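Local coordinates for protein ribokinase, putative (Burkholderia thailandensis, PDB 3B1N) that binds ADP and the nucleoside analogue mizoribine and probably acts as a nucleoside kinase of the ribokinase (pfkB) family, transferring phosphate from ATP to nucleosides, at residues A270-L282 / Y292-E304. Numbering follows the deposited sequence.
Sequences ATAGRLASLMGAL and YAPTRAEIDARFE. With ADP (adenosine-5'-diphosphate), chain G.
Phe-303 and Ile-299, one turn apart on the helix that begins at Arg-296, fit as knobs into neighbouring holes of helix 270-282. Phe-303 has CG anti to its own N (chi1 -174°), which carries the ring among Thr-271, Arg-274, Leu-275 and Leu-278; Leu-275 N and Leu-278 CD2 lie at the ring's edge, near its plane, Phe-303 CE1 being 3.6 Å from Leu-275 N. Ile-299 sits among Leu-275, Leu-278, Met-279 and Leu-282 and divides its branches: CG2 faces the methyls of Leu-275 and Leu-278, while CD1 comes 4.1 Å from Met-279 SD. Between the knobs, Leu-278 CD2 presses on the helix backbone, 3.4 Å from Ile-299 O. Leu-282 likewise splits, CD1 going to Ile-299 and Pro-294 and CD2 lying over one guanidinium face of Arg-302, 3.3 Å from NH1. Bends at chi2 and chi3 in the Arg-302 chain bring that group back along Leu-282; at its edge, in plane, a water links NH2 to Ala-281 O. Met-279 CE reaches the edge of the Tyr-292 ring, 3.7 Å from OH. No direct hydrogen bond crosses the interface; the two knobs and the leucine, methionine and proline contacts carry it. The start of the second helix is fixed by a capping box, Glu-298 N to Thr-295 OG1 at 3.0 Å with Thr-295 N returning to Glu-298 OE1. On another side of helix 270-282, Ser-277 OG accepts from ADP O2' at 3.3 Å, and Gly-280 CA lies beside O4'. This knobs-into-holes crossing, with axes at 112°, joins the C-terminal helix to the helix lining the ADP site of a ribokinase-like fold.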
loop_
_atom_site.group_PDB
_atom_site.type_symbol
_atom_site.label_atom_id
_atom_site.label_comp_id
_atom_site.label_asym_id
_atom_site.label_seq_id
_atom_site.Cartn_x
_atom_site.Cartn_y
_atom_site.Cartn_z
ATOM N N ALA B 270 -22.166 3.326 -27.730
ATOM C CA ALA B 270 -23.098 2.912 -26.687
ATOM C C ALA B 270 -22.925 1.439 -26.320
ATOM O O ALA B 270 -22.953 1.022 -25.140
ATOM C CB ALA B 270 -24.572 3.148 -27.170
ATOM N N THR B 271 -22.745 0.622 -27.350
ATOM C CA THR B 271 -22.637 -0.809 -27.153
ATOM C C THR B 271 -21.223 -1.242 -26.717
ATOM O O THR B 271 -21.051 -2.119 -25.877
ATOM C CB THR B 271 -23.082 -1.590 -28.418
ATOM O OG1 THR B 271 -24.416 -1.161 -28.722
ATOM C CG2 THR B 271 -23.098 -3.094 -28.194
ATOM N N ALA B 272 -20.209 -0.628 -27.322
ATOM C CA ALA B 272 -18.819 -0.937 -26.942
ATOM C C ALA B 272 -18.666 -0.570 -25.477
ATOM O O ALA B 272 -18.040 -1.311 -24.717
ATOM C CB ALA B 272 -17.834 -0.128 -27.774
ATOM N N GLY B 273 -19.208 0.579 -25.111
ATOM C CA GLY B 273 -19.133 1.043 -23.701
ATOM C C GLY B 273 -19.836 0.070 -22.779
ATOM O O GLY B 273 -19.314 -0.226 -21.696
ATOM N N ARG B 274 -21.020 -0.427 -23.169
ATOM C CA ARG B 274 -21.740 -1.313 -22.266
ATOM C C ARG B 274 -21.018 -2.650 -22.125
ATOM O O ARG B 274 -21.019 -3.255 -21.044
ATOM C CB ARG B 274 -23.188 -1.490 -22.767
ATOM C CG ARG B 274 -24.016 -0.287 -22.411
ATOM C CD ARG B 274 -25.370 -0.360 -23.117
ATOM N NE ARG B 274 -26.251 0.712 -22.596
ATOM C CZ ARG B 274 -26.112 2.006 -22.880
ATOM N NH1 ARG B 274 -25.126 2.473 -23.655
ATOM N NH2 ARG B 274 -26.996 2.882 -22.348
ATOM N N LEU B 275 -20.377 -3.126 -23.210
ATOM C CA LEU B 275 -19.623 -4.361 -23.094
ATOM C C LEU B 275 -18.441 -4.169 -22.118
ATOM O O LEU B 275 -18.203 -5.056 -21.300
ATOM C CB LEU B 275 -19.136 -4.835 -24.494
ATOM C CG LEU B 275 -18.315 -6.118 -24.439
ATOM C CD1 LEU B 275 -19.143 -7.328 -23.980
ATOM C CD2 LEU B 275 -17.746 -6.406 -25.862
ATOM N N ALA B 276 -17.729 -3.059 -22.273
ATOM C CA ALA B 276 -16.599 -2.703 -21.398
ATOM C C ALA B 276 -17.094 -2.681 -19.936
ATOM O O ALA B 276 -16.454 -3.231 -19.033
ATOM C CB ALA B 276 -16.079 -1.358 -21.817
ATOM N N SER B 277 -18.221 -2.008 -19.707
ATOM C CA SER B 277 -18.833 -1.864 -18.377
ATOM C C SER B 277 -19.174 -3.235 -17.794
ATOM O O SER B 277 -18.854 -3.543 -16.613
ATOM C CB SER B 277 -20.075 -1.018 -18.540
ATOM O OG SER B 277 -20.626 -0.818 -17.248
ATOM N N LEU B 278 -19.718 -4.110 -18.632
ATOM C CA LEU B 278 -19.997 -5.477 -18.197
ATOM C C LEU B 278 -18.726 -6.194 -17.798
ATOM O O LEU B 278 -18.682 -6.848 -16.735
ATOM C CB LEU B 278 -20.724 -6.274 -19.270
ATOM C CG LEU B 278 -20.914 -7.743 -19.009
ATOM C CD1 LEU B 278 -21.737 -8.008 -17.771
ATOM C CD2 LEU B 278 -21.578 -8.375 -20.242
ATOM N N MET B 279 -17.667 -6.084 -18.611
ATOM C CA MET B 279 -16.424 -6.795 -18.224
ATOM C C MET B 279 -15.888 -6.293 -16.872
ATOM O O MET B 279 -15.426 -7.136 -16.088
ATOM C CB MET B 279 -15.374 -6.596 -19.317
ATOM C CG MET B 279 -15.784 -7.268 -20.679
ATOM S SD MET B 279 -15.962 -9.030 -20.645
ATOM C CE MET B 279 -14.232 -9.576 -20.639
ATOM N N GLY B 280 -15.965 -4.984 -16.626
ATOM C CA GLY B 280 -15.573 -4.431 -15.330
ATOM C C GLY B 280 -16.350 -5.067 -14.188
ATOM O O GLY B 280 -15.777 -5.416 -13.114
ATOM N N ALA B 281 -17.651 -5.238 -14.386
ATOM C CA ALA B 281 -18.493 -5.894 -13.338
ATOM C C ALA B 281 -18.238 -7.345 -13.156
ATOM O O ALA B 281 -18.345 -7.859 -12.022
ATOM C CB ALA B 281 -19.988 -5.644 -13.636
ATOM N N LEU B 282 -17.921 -8.070 -14.224
ATOM C CA LEU B 282 -17.633 -9.498 -14.051
ATOM C C LEU B 282 -16.311 -9.695 -13.325
ATOM O O LEU B 282 -16.147 -10.587 -12.503
ATOM C CB LEU B 282 -17.590 -10.212 -15.396
ATOM C CG LEU B 282 -18.888 -10.071 -16.180
ATOM C CD1 LEU B 282 -18.696 -10.618 -17.576
ATOM C CD2 LEU B 282 -19.963 -10.907 -15.421
ATOM N N TYR B 292 -11.591 -13.992 -12.806
ATOM C CA TYR B 292 -12.884 -14.140 -13.477
ATOM C C TYR B 292 -12.718 -14.891 -14.791
ATOM O O TYR B 292 -11.779 -14.645 -15.544
ATOM C CB TYR B 292 -13.593 -12.791 -13.659
ATOM C CG TYR B 292 -13.065 -11.876 -14.772
ATOM C CD1 TYR B 292 -11.731 -11.435 -14.787
ATOM C CD2 TYR B 292 -13.914 -11.479 -15.811
ATOM C CE1 TYR B 292 -11.299 -10.595 -15.819
ATOM C CE2 TYR B 292 -13.495 -10.648 -16.829
ATOM C CZ TYR B 292 -12.146 -10.227 -16.823
ATOM O OH TYR B 292 -11.729 -9.426 -17.859
ATOM N N ALA B 293 -13.563 -15.892 -15.006
ATOM C CA ALA B 293 -13.427 -16.701 -16.203
ATOM C C ALA B 293 -14.806 -17.036 -16.802
ATOM O O ALA B 293 -15.127 -18.246 -16.997
ATOM C CB ALA B 293 -12.621 -17.993 -15.875
ATOM N N PRO B 294 -15.614 -16.014 -17.138
ATOM C CA PRO B 294 -16.868 -16.247 -17.843
ATOM C C PRO B 294 -16.642 -16.892 -19.215
ATOM O O PRO B 294 -15.676 -16.580 -19.928
ATOM C CB PRO B 294 -17.470 -14.837 -17.989
ATOM C CG PRO B 294 -16.209 -13.957 -18.115
ATOM C CD PRO B 294 -15.246 -14.576 -17.125
ATOM N N THR B 295 -17.545 -17.794 -19.575
ATOM C CA THR B 295 -17.558 -18.264 -20.932
ATOM C C THR B 295 -18.086 -17.173 -21.820
ATOM O O THR B 295 -18.743 -16.189 -21.403
ATOM C CB THR B 295 -18.443 -19.512 -21.119
ATOM O OG1 THR B 295 -19.797 -19.158 -20.885
ATOM C CG2 THR B 295 -17.996 -20.636 -20.184
ATOM N N ARG B 296 -17.795 -17.320 -23.094
ATOM C CA ARG B 296 -18.280 -16.327 -23.999
ATOM C C ARG B 296 -19.820 -16.280 -24.038
ATOM O O ARG B 296 -20.414 -15.220 -24.101
ATOM C CB ARG B 296 -17.691 -16.596 -25.389
ATOM C CG ARG B 296 -18.094 -15.557 -26.334
ATOM C CD ARG B 296 -17.243 -14.362 -26.059
ATOM N NE ARG B 296 -17.409 -13.288 -27.036
ATOM C CZ ARG B 296 -18.474 -12.502 -27.071
ATOM N NH1 ARG B 296 -19.443 -12.700 -26.199
ATOM N NH2 ARG B 296 -18.544 -11.537 -27.963
ATOM N N ALA B 297 -20.454 -17.463 -23.950
ATOM C CA ALA B 297 -21.933 -17.516 -23.862
ATOM C C ALA B 297 -22.449 -16.791 -22.626
ATOM O O ALA B 297 -23.443 -16.049 -22.734
ATOM C CB ALA B 297 -22.441 -18.976 -23.883
ATOM N N GLU B 298 -21.786 -16.971 -21.477
ATOM C CA GLU B 298 -22.141 -16.240 -20.229
ATOM C C GLU B 298 -22.036 -14.713 -20.377
ATOM O O GLU B 298 -22.890 -13.957 -19.933
ATOM C CB GLU B 298 -21.272 -16.695 -19.055
ATOM C CG GLU B 298 -21.698 -18.075 -18.450
ATOM C CD GLU B 298 -20.624 -18.708 -17.549
ATOM O OE1 GLU B 298 -19.503 -18.154 -17.433
ATOM O OE2 GLU B 298 -20.882 -19.783 -16.947
ATOM N N ILE B 299 -20.989 -14.245 -21.061
ATOM C CA ILE B 299 -20.873 -12.831 -21.329
ATOM C C ILE B 299 -22.062 -12.301 -22.120
ATOM O O ILE B 299 -22.662 -11.280 -21.740
ATOM C CB ILE B 299 -19.523 -12.503 -22.052
ATOM C CG1 ILE B 299 -18.361 -12.811 -21.113
ATOM C CG2 ILE B 299 -19.504 -11.001 -22.441
ATOM C CD1 ILE B 299 -16.956 -12.807 -21.769
ATOM N N ASP B 300 -22.412 -12.985 -23.227
ATOM C CA ASP B 300 -23.574 -12.564 -24.021
ATOM C C ASP B 300 -24.888 -12.614 -23.240
ATOM O O ASP B 300 -25.682 -11.692 -23.351
ATOM C CB ASP B 300 -23.700 -13.376 -25.302
ATOM C CG ASP B 300 -22.644 -13.007 -26.344
ATOM O OD1 ASP B 300 -21.948 -11.950 -26.227
ATOM O OD2 ASP B 300 -22.535 -13.800 -27.316
ATOM N N ALA B 301 -25.037 -13.655 -22.426
ATOM C CA ALA B 301 -26.268 -13.800 -21.598
ATOM C C ALA B 301 -26.364 -12.689 -20.569
ATOM O O ALA B 301 -27.439 -12.108 -20.346
ATOM C CB ALA B 301 -26.305 -15.168 -20.941
ATOM N N ARG B 302 -25.246 -12.344 -19.910
ATOM C CA ARG B 302 -25.267 -11.274 -18.947
ATOM C C ARG B 302 -25.447 -9.893 -19.588
ATOM O O ARG B 302 -26.063 -8.989 -19.006
ATOM C CB ARG B 302 -23.957 -11.289 -18.128
ATOM C CG ARG B 302 -23.813 -12.438 -17.121
ATOM C CD ARG B 302 -24.636 -12.170 -15.812
ATOM N NE ARG B 302 -24.219 -10.960 -15.060
ATOM C CZ ARG B 302 -23.261 -10.931 -14.133
ATOM N NH1 ARG B 302 -22.581 -12.043 -13.830
ATOM N NH2 ARG B 302 -22.985 -9.780 -13.505
ATOM N N PHE B 303 -24.942 -9.711 -20.825
ATOM C CA PHE B 303 -25.143 -8.464 -21.515
ATOM C C PHE B 303 -26.656 -8.295 -21.806
ATOM O O PHE B 303 -27.205 -7.234 -21.553
ATOM C CB PHE B 303 -24.356 -8.449 -22.856
ATOM C CG PHE B 303 -24.403 -7.115 -23.558
ATOM C CD1 PHE B 303 -23.313 -6.201 -23.520
ATOM C CD2 PHE B 303 -25.539 -6.702 -24.250
ATOM C CE1 PHE B 303 -23.363 -4.932 -24.128
ATOM C CE2 PHE B 303 -25.599 -5.457 -24.846
ATOM C CZ PHE B 303 -24.505 -4.535 -24.814
ATOM N N GLU B 304 -27.272 -9.389 -22.277
ATOM C CA GLU B 304 -28.710 -9.384 -22.554
ATOM C C GLU B 304 -29.511 -9.068 -21.294
ATOM O O GLU B 304 -30.415 -8.256 -21.345
ATOM C CB GLU B 304 -29.122 -10.740 -23.114
ATOM C CG GLU B 304 -28.792 -10.900 -24.557
ATOM C CD GLU B 304 -29.992 -10.602 -25.449
ATOM O OE1 GLU B 304 -29.854 -10.813 -26.672
ATOM O OE2 GLU B 304 -31.052 -10.157 -24.931
HETATM P PB ADP G . -9.791 1.646 -12.744
HETATM O O1B ADP G . -9.525 2.687 -11.667
HETATM O O2B ADP G . -9.035 2.005 -13.986
HETATM O O3B ADP G . -9.676 0.192 -12.449
HETATM P PA ADP G . -12.742 2.119 -12.492
HETATM O O1A ADP G . -12.658 1.925 -10.971
HETATM O O2A ADP G . -13.248 3.417 -13.043
HETATM O O3A ADP G . -11.356 1.918 -13.223
HETATM O "O5'" ADP G . -13.605 0.886 -12.917
HETATM C "C5'" ADP G . -13.717 0.648 -14.325
HETATM C "C4'" ADP G . -15.080 0.109 -14.734
HETATM O "O4'" ADP G . -15.314 -1.146 -14.060
HETATM C "C3'" ADP G . -16.267 1.020 -14.336
HETATM O "O3'" ADP G . -16.463 2.071 -15.294
HETATM C "C2'" ADP G . -17.366 -0.002 -14.194
HETATM O "O2'" ADP G . -17.930 -0.299 -15.490
HETATM C "C1'" ADP G . -16.681 -1.235 -13.674
HETATM N N9 ADP G . -16.722 -1.223 -12.186
HETATM C C8 ADP G . -15.812 -0.719 -11.292
HETATM N N7 ADP G . -16.279 -0.873 -10.011
HETATM C C5 ADP G . -17.494 -1.392 -10.100
HETATM C C6 ADP G . -18.535 -1.761 -9.143
HETATM N N6 ADP G . -18.282 -1.562 -7.818
HETATM N N1 ADP G . -19.663 -2.273 -9.599
HETATM C C2 ADP G . -19.899 -2.463 -10.919
HETATM N N3 ADP G . -18.978 -2.167 -11.846
HETATM C C4 ADP G . -17.809 -1.622 -11.511
HETATM O O HOH W 1 -20.560 -9.362 -11.361
#